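Local coordinates for DUAL specificity protein phosphatase 14 (Homo sapiens, PDB 2WGP) that dephosphorylates the MAP kinases ERK, JNK and p38 and the adapter TAB1, as a dual specificity phosphatase acting through a phosphocysteine intermediate, at residues 24-29 with 38-43; 31-36 with 122-127; 74-79 with 86-91; 173-178 with 183-188. All coordinates share one frame; numbering follows the deposited sequence.

Contact 1 of 4, residues 24-29 with 38-43; sequences GGIAQI and GSVASN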
loop_
_atom_site.group_PDB
_atom_site.type_symbol
_atom_site.label_atom_id
_atom_site.label_comp_id
_atom_site.label_asym_id
_atom_site.label_seq_id
_atom_site.Cartn_x
_atom_site.Cartn_y
_atom_site.Cartn_z
ATOM N N GLY A 24 -25.953 31.814 0.530
ATOM C CA GLY A 24 -24.837 30.958 0.091
ATOM C C GLY A 24 -24.105 30.365 1.293
ATOM O O GLY A 24 -23.857 31.051 2.273
ATOM N N GLY A 25 -23.770 29.081 1.210
ATOM C CA GLY A 25 -23.010 28.395 2.235
ATOM C C GLY A 25 -23.791 27.800 3.391
ATOM O O GLY A 25 -23.179 27.310 4.303
ATOM N N ILE A 26 -25.128 27.865 3.366
ATOM C CA ILE A 26 -25.966 27.190 4.364
ATOM C C ILE A 26 -27.228 26.603 3.706
ATOM O O ILE A 26 -27.785 27.165 2.742
ATOM C CB ILE A 26 -26.337 28.145 5.548
ATOM C CG1 ILE A 26 -27.090 27.390 6.676
ATOM C CG2 ILE A 26 -27.156 29.355 5.004
ATOM C CD1 ILE A 26 -27.051 28.086 8.050
ATOM N N ALA A 27 -27.631 25.429 4.176
ATOM C CA ALA A 27 -28.827 24.753 3.662
ATOM C C ALA A 27 -29.544 24.103 4.815
ATOM O O ALA A 27 -28.893 23.501 5.680
ATOM C CB ALA A 27 -28.456 23.695 2.624
ATOM N N GLN A 28 -30.874 24.188 4.806
ATOM C CA GLN A 28 -31.681 23.478 5.776
ATOM C C GLN A 28 -31.950 22.046 5.320
ATOM O O GLN A 28 -32.367 21.816 4.173
ATOM C CB GLN A 28 -33.010 24.194 5.994
ATOM C CG GLN A 28 -33.725 23.694 7.237
ATOM C CD GLN A 28 -34.868 24.591 7.636
ATOM O OE1 GLN A 28 -35.233 25.512 6.916
ATOM N NE2 GLN A 28 -35.440 24.324 8.802
ATOM N N ILE A 29 -31.704 21.097 6.223
ATOM C CA ILE A 29 -31.948 19.651 5.972
ATOM C C ILE A 29 -33.238 19.178 6.639
ATOM O O ILE A 29 -34.046 18.489 6.021
ATOM C CB ILE A 29 -30.744 18.778 6.481
ATOM C CG1 ILE A 29 -29.409 19.283 5.899
ATOM C CG2 ILE A 29 -30.954 17.269 6.155
ATOM C CD1 ILE A 29 -29.406 19.686 4.404
ATOM N N GLY A 38 -17.808 26.839 6.723
ATOM C CA GLY A 38 -17.320 27.456 7.971
ATOM C C GLY A 38 -17.559 28.954 8.001
ATOM O O GLY A 38 -17.848 29.507 9.046
ATOM N N SER A 39 -17.482 29.591 6.843
ATOM C CA SER A 39 -17.746 31.034 6.706
ATOM C C SER A 39 -19.067 31.552 7.310
ATOM O O SER A 39 -19.087 32.669 7.846
ATOM C CB SER A 39 -17.645 31.461 5.231
ATOM O OG SER A 39 -18.866 31.255 4.519
ATOM N N VAL A 40 -20.148 30.763 7.229
ATOM C CA VAL A 40 -21.457 31.153 7.766
ATOM C C VAL A 40 -21.506 30.967 9.280
ATOM O O VAL A 40 -22.347 31.565 9.961
ATOM C CB VAL A 40 -22.664 30.357 7.131
ATOM C CG1 VAL A 40 -22.645 30.469 5.604
ATOM C CG2 VAL A 40 -22.682 28.885 7.575
ATOM N N ALA A 41 -20.607 30.124 9.789
ATOM C CA ALA A 41 -20.642 29.732 11.188
ATOM C C ALA A 41 -20.407 30.924 12.131
ATOM O O ALA A 41 -20.980 30.936 13.209
ATOM C CB ALA A 41 -19.667 28.616 11.448
ATOM N N SER A 42 -19.644 31.939 11.703
ATOM C CA SER A 42 -19.429 33.154 12.505
ATOM C C SER A 42 -20.480 34.276 12.291
ATOM O O SER A 42 -20.390 35.335 12.918
ATOM C CB SER A 42 -18.032 33.722 12.228
ATOM O OG SER A 42 -17.855 33.958 10.844
ATOM N N ASN A 43 -21.465 34.050 11.421
ATOM C CA ASN A 43 -22.519 35.042 11.184
ATOM C C ASN A 43 -23.651 34.842 12.193
ATOM O O ASN A 43 -24.641 34.144 11.927
ATOM C CB ASN A 43 -23.030 34.952 9.746
ATOM C CG ASN A 43 -23.955 36.112 9.366
ATOM O OD1 ASN A 43 -24.544 36.773 10.222
ATOM N ND2 ASN A 43 -24.105 36.331 8.061
HETATM O O HOH W 1 -21.559 32.568 3.035
#

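Contact 2 of 4, residues 31-36 with 122-127; sequences SSLFLG and IAYLMK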
loop_
_atom_site.group_PDB
_atom_site.type_symbol
_atom_site.label_atom_id
_atom_site.label_comp_id
_atom_site.label_asym_id
_atom_site.label_seq_id
_atom_site.Cartn_x
_atom_site.Cartn_y
_atom_site.Cartn_z
ATOM N N SER A 31 -36.172 20.590 10.067
ATOM C CA SER A 31 -36.557 21.733 10.912
ATOM C C SER A 31 -35.485 22.148 11.944
ATOM O O SER A 31 -35.377 23.325 12.299
ATOM C CB SER A 31 -37.920 21.477 11.595
ATOM O OG SER A 31 -37.865 20.465 12.606
ATOM N N SER A 32 -34.662 21.200 12.386
ATOM C CA SER A 32 -33.692 21.461 13.436
ATOM C C SER A 32 -32.241 21.190 13.024
ATOM O O SER A 32 -31.368 21.081 13.891
ATOM C CB SER A 32 -34.045 20.581 14.628
ATOM O OG SER A 32 -33.737 19.238 14.318
ATOM N N LEU A 33 -31.989 21.080 11.717
ATOM C CA LEU A 33 -30.645 20.732 11.231
ATOM C C LEU A 33 -30.313 21.511 9.984
ATOM O O LEU A 33 -31.057 21.472 8.982
ATOM C CB LEU A 33 -30.488 19.216 10.968
ATOM C CG LEU A 33 -29.154 18.709 10.390
ATOM C CD1 LEU A 33 -28.014 18.913 11.378
ATOM C CD2 LEU A 33 -29.224 17.242 9.963
ATOM N N PHE A 34 -29.167 22.193 10.054
ATOM C CA PHE A 34 -28.627 22.906 8.924
ATOM C C PHE A 34 -27.201 22.429 8.672
ATOM O O PHE A 34 -26.481 22.025 9.603
ATOM C CB PHE A 34 -28.625 24.405 9.188
ATOM C CG PHE A 34 -29.997 24.973 9.433
ATOM C CD1 PHE A 34 -30.675 25.654 8.409
ATOM C CD2 PHE A 34 -30.614 24.838 10.676
ATOM C CE1 PHE A 34 -31.949 26.186 8.632
ATOM C CE2 PHE A 34 -31.894 25.351 10.888
ATOM C CZ PHE A 34 -32.552 26.019 9.860
ATOM N N LEU A 35 -26.791 22.511 7.411
ATOM C CA LEU A 35 -25.446 22.161 6.974
ATOM C C LEU A 35 -24.808 23.395 6.331
ATOM O O LEU A 35 -25.472 24.139 5.584
ATOM C CB LEU A 35 -25.550 21.040 5.944
ATOM C CG LEU A 35 -24.371 20.523 5.139
ATOM C CD1 LEU A 35 -24.792 19.354 4.287
ATOM C CD2 LEU A 35 -23.727 21.612 4.281
ATOM N N GLY A 36 -23.522 23.616 6.591
ATOM C CA GLY A 36 -22.861 24.772 6.028
ATOM C C GLY A 36 -21.352 24.723 5.871
ATOM O O GLY A 36 -20.671 23.815 6.357
ATOM N N ILE A 122 -25.922 12.960 6.765
ATOM C CA ILE A 122 -26.445 11.720 6.178
ATOM C C ILE A 122 -26.585 10.626 7.248
ATOM O O ILE A 122 -27.600 9.903 7.295
ATOM C CB ILE A 122 -25.569 11.219 4.980
ATOM C CG1 ILE A 122 -25.725 12.153 3.772
ATOM C CG2 ILE A 122 -25.954 9.806 4.580
ATOM C CD1 ILE A 122 -24.599 12.009 2.679
ATOM N N ALA A 123 -25.587 10.534 8.132
ATOM C CA ALA A 123 -25.620 9.529 9.193
ATOM C C ALA A 123 -26.808 9.802 10.144
ATOM O O ALA A 123 -27.532 8.874 10.522
ATOM C CB ALA A 123 -24.285 9.507 9.956
ATOM N N TYR A 124 -27.010 11.070 10.498
ATOM C CA TYR A 124 -28.140 11.498 11.340
ATOM C C TYR A 124 -29.509 11.143 10.731
ATOM O O TYR A 124 -30.381 10.591 11.411
ATOM C CB TYR A 124 -28.073 13.019 11.623
ATOM C CG TYR A 124 -29.351 13.566 12.193
ATOM C CD1 TYR A 124 -29.676 13.374 13.548
ATOM C CD2 TYR A 124 -30.277 14.229 11.373
ATOM C CE1 TYR A 124 -30.859 13.846 14.074
ATOM C CE2 TYR A 124 -31.489 14.684 11.885
ATOM C CZ TYR A 124 -31.772 14.500 13.232
ATOM O OH TYR A 124 -32.946 14.977 13.745
ATOM N N LEU A 125 -29.684 11.453 9.456
ATOM C CA LEU A 125 -30.921 11.124 8.734
ATOM C C LEU A 125 -31.236 9.619 8.743
ATOM O O LEU A 125 -32.383 9.230 8.943
ATOM C CB LEU A 125 -30.859 11.637 7.295
ATOM C CG LEU A 125 -30.920 13.155 7.056
ATOM C CD1 LEU A 125 -30.800 13.436 5.538
ATOM C CD2 LEU A 125 -32.203 13.784 7.634
ATOM N N MET A 126 -30.225 8.778 8.555
ATOM C CA MET A 126 -30.417 7.345 8.643
ATOM C C MET A 126 -30.840 6.901 10.042
ATOM O O MET A 126 -31.792 6.111 10.186
ATOM C CB MET A 126 -29.162 6.583 8.241
ATOM C CG MET A 126 -28.852 6.618 6.734
ATOM S SD MET A 126 -27.652 5.395 6.260
ATOM C CE MET A 126 -26.129 6.117 6.928
ATOM N N LYS A 127 -30.152 7.412 11.062
ATOM C CA LYS A 127 -30.400 6.982 12.429
ATOM C C LYS A 127 -31.726 7.482 12.984
ATOM O O LYS A 127 -32.437 6.722 13.640
ATOM C CB LYS A 127 -29.268 7.393 13.366
ATOM C CG LYS A 127 -29.420 6.780 14.789
ATOM C CD LYS A 127 -28.292 7.158 15.717
ATOM C CE LYS A 127 -28.505 6.495 17.087
ATOM N NZ LYS A 127 -27.280 6.550 17.904
#

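Contact 3 of 4, residues 74-79 with 86-91; sequences KVPLAD and GLYFDT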
loop_
_atom_site.group_PDB
_atom_site.type_symbol
_atom_site.label_atom_id
_atom_site.label_comp_id
_atom_site.label_asym_id
_atom_site.label_seq_id
_atom_site.Cartn_x
_atom_site.Cartn_y
_atom_site.Cartn_z
ATOM N N LYS A 74 -16.916 20.584 18.904
ATOM C CA LYS A 74 -15.806 20.424 17.960
ATOM C C LYS A 74 -15.631 18.940 17.652
ATOM O O LYS A 74 -15.501 18.121 18.566
ATOM C CB LYS A 74 -14.542 20.974 18.601
ATOM C CG LYS A 74 -13.243 20.853 17.806
ATOM C CD LYS A 74 -13.102 22.027 16.843
ATOM C CE LYS A 74 -11.651 22.280 16.513
ATOM N NZ LYS A 74 -11.473 23.499 15.701
ATOM N N VAL A 75 -15.632 18.613 16.363
ATOM C CA VAL A 75 -15.343 17.277 15.844
ATOM C C VAL A 75 -14.066 17.395 14.971
ATOM O O VAL A 75 -14.151 17.683 13.771
ATOM C CB VAL A 75 -16.565 16.749 15.048
ATOM C CG1 VAL A 75 -16.269 15.430 14.326
ATOM C CG2 VAL A 75 -17.772 16.633 15.992
ATOM N N PRO A 76 -12.884 17.174 15.581
ATOM C CA PRO A 76 -11.653 17.612 14.930
ATOM C C PRO A 76 -11.080 16.595 13.949
ATOM O O PRO A 76 -10.040 15.961 14.217
ATOM C CB PRO A 76 -10.707 17.874 16.114
ATOM C CG PRO A 76 -11.137 16.942 17.145
ATOM C CD PRO A 76 -12.624 16.760 16.979
ATOM N N LEU A 77 -11.705 16.559 12.776
ATOM C CA LEU A 77 -11.365 15.683 11.665
ATOM C C LEU A 77 -10.865 16.481 10.462
ATOM O O LEU A 77 -11.303 17.598 10.246
ATOM C CB LEU A 77 -12.649 14.991 11.161
ATOM C CG LEU A 77 -13.416 14.057 12.089
ATOM C CD1 LEU A 77 -14.906 13.988 11.630
ATOM C CD2 LEU A 77 -12.750 12.693 12.124
ATOM N N ALA A 78 -10.001 15.857 9.673
ATOM C CA ALA A 78 -9.600 16.330 8.345
ATOM C C ALA A 78 -10.515 15.685 7.311
ATOM O O ALA A 78 -11.099 14.636 7.573
ATOM C CB ALA A 78 -8.168 15.968 8.064
ATOM N N ASP A 79 -10.664 16.329 6.146
ATOM C CA ASP A 79 -11.449 15.768 5.055
ATOM C C ASP A 79 -10.571 14.812 4.232
ATOM O O ASP A 79 -10.121 15.140 3.114
ATOM C CB ASP A 79 -12.075 16.870 4.182
ATOM C CG ASP A 79 -12.949 16.312 3.049
ATOM O OD1 ASP A 79 -13.388 15.163 3.165
ATOM O OD2 ASP A 79 -13.150 17.022 2.009
ATOM N N GLY A 86 -16.704 8.055 11.089
ATOM C CA GLY A 86 -17.698 7.153 11.627
ATOM C C GLY A 86 -17.765 7.068 13.146
ATOM O O GLY A 86 -18.818 6.742 13.708
ATOM N N LEU A 87 -16.644 7.356 13.810
ATOM C CA LEU A 87 -16.585 7.352 15.263
ATOM C C LEU A 87 -17.441 8.476 15.854
ATOM O O LEU A 87 -17.688 8.499 17.056
ATOM C CB LEU A 87 -15.124 7.476 15.746
ATOM C CG LEU A 87 -14.151 6.310 15.511
ATOM C CD1 LEU A 87 -12.711 6.624 15.983
ATOM C CD2 LEU A 87 -14.638 5.030 16.192
ATOM N N TYR A 88 -17.857 9.420 15.018
ATOM C CA TYR A 88 -18.721 10.520 15.428
ATOM C C TYR A 88 -20.168 10.378 14.942
ATOM O O TYR A 88 -20.998 11.250 15.201
ATOM C CB TYR A 88 -18.138 11.844 14.957
ATOM C CG TYR A 88 -16.805 12.196 15.613
ATOM C CD1 TYR A 88 -16.764 12.836 16.856
ATOM C CD2 TYR A 88 -15.603 11.882 15.005
ATOM C CE1 TYR A 88 -15.556 13.184 17.461
ATOM C CE2 TYR A 88 -14.376 12.230 15.613
ATOM C CZ TYR A 88 -14.371 12.870 16.846
ATOM O OH TYR A 88 -13.180 13.213 17.474
ATOM N N PHE A 89 -20.484 9.295 14.229
ATOM C CA PHE A 89 -21.823 9.144 13.659
ATOM C C PHE A 89 -22.887 9.174 14.759
ATOM O O PHE A 89 -23.794 10.023 14.713
ATOM C CB PHE A 89 -21.945 7.869 12.816
ATOM C CG PHE A 89 -21.273 7.934 11.434
ATOM C CD1 PHE A 89 -21.158 6.764 10.679
ATOM C CD2 PHE A 89 -20.765 9.130 10.878
ATOM C CE1 PHE A 89 -20.562 6.794 9.418
ATOM C CE2 PHE A 89 -20.177 9.133 9.625
ATOM C CZ PHE A 89 -20.086 7.974 8.905
ATOM N N ASP A 90 -22.754 8.294 15.756
ATOM C CA ASP A 90 -23.730 8.205 16.857
ATOM C C ASP A 90 -23.689 9.452 17.735
ATOM O O ASP A 90 -24.721 10.021 18.046
ATOM C CB ASP A 90 -23.509 6.947 17.725
ATOM C CG ASP A 90 -24.000 5.675 17.046
ATOM O OD1 ASP A 90 -23.306 4.631 17.142
ATOM O OD2 ASP A 90 -25.083 5.712 16.419
ATOM N N THR A 91 -22.490 9.915 18.094
ATOM C CA THR A 91 -22.405 11.031 19.035
ATOM C C THR A 91 -22.954 12.334 18.439
ATOM O O THR A 91 -23.697 13.065 19.124
ATOM C CB THR A 91 -20.985 11.185 19.624
ATOM O OG1 THR A 91 -20.058 11.453 18.582
ATOM C CG2 THR A 91 -20.552 9.879 20.359
#

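Contact 4 of 4, residues 173-178 with 183-188; sequences VQTPYG and VYEKES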
loop_
_atom_site.group_PDB
_atom_site.type_symbol
_atom_site.label_atom_id
_atom_site.label_comp_id
_atom_site.label_asym_id
_atom_site.label_seq_id
_atom_site.Cartn_x
_atom_site.Cartn_y
_atom_site.Cartn_z
ATOM N N VAL A 173 -17.974 0.676 -6.198
ATOM C CA VAL A 173 -17.720 0.060 -7.488
ATOM C C VAL A 173 -16.434 0.635 -8.085
ATOM O O VAL A 173 -16.094 1.800 -7.862
ATOM C CB VAL A 173 -18.917 0.234 -8.456
ATOM C CG1 VAL A 173 -20.208 -0.464 -7.871
ATOM C CG2 VAL A 173 -19.150 1.710 -8.801
ATOM N N GLN A 174 -15.710 -0.218 -8.803
ATOM C CA GLN A 174 -14.489 0.167 -9.457
ATOM C C GLN A 174 -14.801 0.740 -10.828
ATOM O O GLN A 174 -15.462 0.093 -11.653
ATOM C CB GLN A 174 -13.571 -1.041 -9.629
ATOM C CG GLN A 174 -12.315 -0.733 -10.421
ATOM C CD GLN A 174 -11.356 0.080 -9.622
ATOM O OE1 GLN A 174 -10.898 -0.368 -8.572
ATOM N NE2 GLN A 174 -11.051 1.290 -10.087
ATOM N N THR A 175 -14.300 1.942 -11.067
ATOM C CA THR A 175 -14.420 2.597 -12.358
ATOM C C THR A 175 -12.998 2.806 -12.862
ATOM O O THR A 175 -12.038 2.607 -12.104
ATOM C CB THR A 175 -15.174 3.947 -12.263
ATOM O OG1 THR A 175 -14.284 4.970 -11.802
ATOM C CG2 THR A 175 -16.390 3.851 -11.337
ATOM N N PRO A 176 -12.849 3.225 -14.130
ATOM C CA PRO A 176 -11.532 3.574 -14.644
ATOM C C PRO A 176 -10.850 4.685 -13.842
ATOM O O PRO A 176 -9.639 4.832 -13.927
ATOM C CB PRO A 176 -11.836 4.038 -16.072
ATOM C CG PRO A 176 -13.127 3.438 -16.397
ATOM C CD PRO A 176 -13.887 3.407 -15.157
ATOM N N TYR A 177 -11.614 5.434 -13.042
ATOM C CA TYR A 177 -11.108 6.605 -12.327
ATOM C C TYR A 177 -10.954 6.393 -10.823
ATOM O O TYR A 177 -10.682 7.327 -10.089
ATOM C CB TYR A 177 -12.034 7.792 -12.640
ATOM C CG TYR A 177 -12.306 7.906 -14.124
ATOM C CD1 TYR A 177 -11.259 7.902 -15.040
ATOM C CD2 TYR A 177 -13.607 7.990 -14.627
ATOM C CE1 TYR A 177 -11.481 7.969 -16.393
ATOM C CE2 TYR A 177 -13.840 8.075 -15.996
ATOM C CZ TYR A 177 -12.769 8.079 -16.879
ATOM O OH TYR A 177 -12.939 8.153 -18.242
ATOM N N GLY A 178 -11.137 5.147 -10.382
ATOM C CA GLY A 178 -11.086 4.789 -8.991
ATOM C C GLY A 178 -12.354 4.101 -8.494
ATOM O O GLY A 178 -13.376 4.009 -9.191
ATOM N N VAL A 183 -23.459 5.706 -6.808
ATOM C CA VAL A 183 -24.140 6.966 -7.131
ATOM C C VAL A 183 -23.264 7.939 -7.937
ATOM O O VAL A 183 -23.766 8.627 -8.826
ATOM C CB VAL A 183 -24.739 7.682 -5.882
ATOM C CG1 VAL A 183 -25.973 6.887 -5.333
ATOM C CG2 VAL A 183 -23.700 7.899 -4.796
ATOM N N TYR A 184 -21.969 7.961 -7.667
ATOM C CA TYR A 184 -21.042 8.828 -8.407
ATOM C C TYR A 184 -20.853 8.321 -9.833
ATOM O O TYR A 184 -20.747 9.105 -10.770
ATOM C CB TYR A 184 -19.681 8.904 -7.729
ATOM C CG TYR A 184 -19.621 9.704 -6.433
ATOM C CD1 TYR A 184 -20.759 10.301 -5.873
ATOM C CD2 TYR A 184 -18.406 9.843 -5.755
ATOM C CE1 TYR A 184 -20.685 10.999 -4.687
ATOM C CE2 TYR A 184 -18.316 10.526 -4.585
ATOM C CZ TYR A 184 -19.462 11.110 -4.036
ATOM O OH TYR A 184 -19.384 11.824 -2.858
ATOM N N GLU A 185 -20.789 7.003 -9.993
ATOM C CA GLU A 185 -20.659 6.421 -11.335
ATOM C C GLU A 185 -21.929 6.742 -12.136
ATOM O O GLU A 185 -21.851 7.150 -13.296
ATOM C CB GLU A 185 -20.425 4.916 -11.223
ATOM C CG GLU A 185 -19.800 4.283 -12.439
ATOM C CD GLU A 185 -20.817 3.901 -13.488
ATOM O OE1 GLU A 185 -22.003 3.767 -13.113
ATOM O OE2 GLU A 185 -20.434 3.703 -14.673
ATOM N N LYS A 186 -23.089 6.545 -11.514
ATOM C CA LYS A 186 -24.374 6.834 -12.156
ATOM C C LYS A 186 -24.489 8.303 -12.597
ATOM O O LYS A 186 -24.898 8.572 -13.723
ATOM C CB LYS A 186 -25.537 6.397 -11.258
ATOM C CG LYS A 186 -25.601 4.872 -11.086
ATOM C CD LYS A 186 -26.603 4.418 -10.043
ATOM C CE LYS A 186 -26.754 2.913 -10.070
ATOM N NZ LYS A 186 -27.945 2.465 -9.304
ATOM N N GLU A 187 -24.109 9.222 -11.721
ATOM C CA GLU A 187 -24.074 10.657 -12.018
ATOM C C GLU A 187 -23.171 11.018 -13.229
ATOM O O GLU A 187 -23.508 11.933 -13.985
ATOM C CB GLU A 187 -23.612 11.458 -10.776
ATOM C CG GLU A 187 -24.678 11.531 -9.645
ATOM C CD GLU A 187 -24.122 12.036 -8.311
ATOM O OE1 GLU A 187 -24.753 11.778 -7.258
ATOM O OE2 GLU A 187 -23.056 12.693 -8.336
ATOM N N SER A 188 -22.060 10.297 -13.396
ATOM C CA SER A 188 -21.062 10.543 -14.466
ATOM C C SER A 188 -21.595 10.238 -15.873
ATOM O O SER A 188 -21.031 10.693 -16.873
ATOM C CB SER A 188 -19.771 9.735 -14.241
ATOM O OG SER A 188 -19.933 8.355 -14.545
#

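Contact 1 of 4, residues 24-29 with 38-43
Val40 lays both methyls against the backbone around Gly25, and this apolar approach carries most of the contact. Val40 CG1 touches two carbonyl oxygens, 3.5 Å from Gly25 O and 3.6 Å from Gly24 O. Val40 CG2 is 3.7 Å from Gly25 O and also meets a side chain, standing 4.2 Å from Ile26 CB. The Val40 torsion puts CG1 opposite the carbonyl carbon and next to the backbone N (chi1 -54°), while CG2 lies between those two atoms. Gly25 takes positive phi here (86°). A side chain on it would run into the carbonyl of Gly24 and into Val40 CG1, so the close fit depends on the bare alpha carbon. On the polar side, one water donates to Gly24 O at 2.9 Å and has a longer, weak link to Ser39 OG, bridging the two segments beside the valine. Within 38-43, the short helical turn is held by Ala41 N to Gly38 O and by Asn43 N to Val40 O (3.0 Å). Asn43 then caps the next helix through OD1 to Leu46 N, and Val40 also packs on Leu46. Backbone bonding between Gly25 and Arg37 ties 24-29 to the chain just past the following strand. The contact thus joins the antiparallel edge strand 26-28 of the mixed sheet to the helical turn that follows strand 33-36 in the tyrosine phosphatase fold, with the Val40 side chain about 10 Å from that of the phosphocysteine residue Cys110.

Contact 2 of 4, residues 31-36 with 122-127
Leu33 and Tyr124 make most of this buried contact, through one methyl and two ring carbons. Leu33 CD2 comes within 3.5 Å of Tyr124 CD2 and 3.9 Å of Tyr124 CE2, meeting the ring obliquely. The two side chains overlap in an antiparallel manner. Each extends from its backbone with CG opposite the backbone N (chi1 177° for Leu33, 166° for Tyr124), which brings both groups together between strand and helix. Ile96 of helix 89-101 touches both, adding to the apolar cluster. The polar approach is looser: Ser32 OG stands 4.4 Å from Tyr124 OH, too far for a bond, while the tyrosine ring also meets that of His129 with the planes at about 65°. Backbone bonds keep the two sides in shape. Met126 N to Ile122 O and Lys127 N to Ala123 O belong to the helix, and Phe34 pairs with Thr106 and Val108 of the neighbouring parallel strand. On partly exposed Lys127, NZ makes a salt bridge to Asp94. The arrangement is the strand-on-helix packing of the protein tyrosine phosphatase fold: Leu33, on the sheet, meets helix 116-129, which follows the signature loop carrying the catalytic Cys110 and is flanked by helices 89-101, 133-143 and 151-165.

Contact 3 of 4, residues 74-79 with 86-91
The loop leaving strand 71-74, probably the counterpart of the general-acid loop of related dual specificity phosphatases, is packed through Val75, Pro76 and Leu77 onto the ring of Tyr88. Val75 CG1 sits over one ring face in a CH-pi contact, 3.5 Å from the Tyr88 centroid and 12° off the ring normal. It is directed there by a torsion that sets CG1 opposite the backbone N (chi1 173°). Val75 CG2 is farther off, 4.0 Å from Tyr88 CD1. Leu77 comes at the ring obliquely, with CD2 3.9 Å from Tyr88 CE2. Pro76 crosses at about a right angle to the tyrosine, its CD 3.6 Å from Tyr88 OH. This proline is the centre of an inverse gamma turn closed by Leu77 N to Val75 O (2.9 Å), a tight bend that lets three successive residues reach one ring. An alanine at Tyr88 is likely to open a gap beside Val75 CG1 and Leu77 CD2, leaving the bend without its aromatic backing. The ring stands on a 3-10 turn, with Phe89 N bonded to Gly86 O, that leads into helix 89-101. Further along the loop, Leu77 O accepts from Arg116 NH1, and Asp79 OD1 bonds to Ser115 OG and Asn150 ND2. Arg148 of the second subunit packs on Tyr88, and Val146 of that subunit on Pro76.

Contact 4 of 4, residues 173-178 with 183-188
Gly178 O is gripped twice by Thr175, once by its backbone N at 2.9 Å and once by its OG1, also at 2.9 Å. The hydroxyl donates in the carbonyl plane, on a lone pair. In return Thr175 OG1 accepts from Tyr177 N at 3.0 Å (N-H...O 152°), forming an ST turn inside the type I beta turn 175-178. The Thr175 carbonyl is doubly engaged as well, by Gly178 N and by Gln174 NE2, the latter a short 2.6 Å bond lying almost in the amide plane of Gln174. With OG1 held inside the turn, the methyl is left to meet the helix: Thr175 CG2 touches Glu185 CG at 3.6 Å, the two side chains lying alongside and pointing opposite ways. Val173 CG2 adds a looser touch on Glu185 CB (4.2 Å). Bent at chi2 (-85°), Glu185 packs with CB and CG and sends OE1 to a salt bridge with Arg189. Within 183-188, Ser188 OG donates to Glu185 O at 2.6 Å. A valine in place of Thr175 would probably leave Tyr177 N without its side-chain acceptor and Gly178 O with one donor fewer, letting the turn shift. Gln174 makes backbone bonds to the fourth subunit, whose own Val173 packs on this one, while Tyr177 OH bonds to Gln163 of the third subunit. The hairpin of strands 172-175 and 178-181 leads straight into helix 182-188, which turns Glu185 back onto strand 172-175, while Val183 and Tyr184 pack on helix 133-143.

From the N terminus, contact 1 closes a short loop and ties edge strand 26-28 to the turn after strand 33-36. Contact 2 starts inside that loop, at 31-36, and ends far beyond it at 122-127, so the two cross; it ties strand 33-36 to helix 116-129. Ala27 N to Leu35 O, 2.9 Å, joins them as a probable hydrogen bond. Contact 3, nested within the long loop of contact 2, ties the loop after strand 71-74 to the start of helix 89-101, and the salt bridge from Lys127 NZ to Asp90 OD2 (2.8 Å) links the two. Contact 4 follows in series and closes the C-terminal hairpin and helix, with no direct touch to the others.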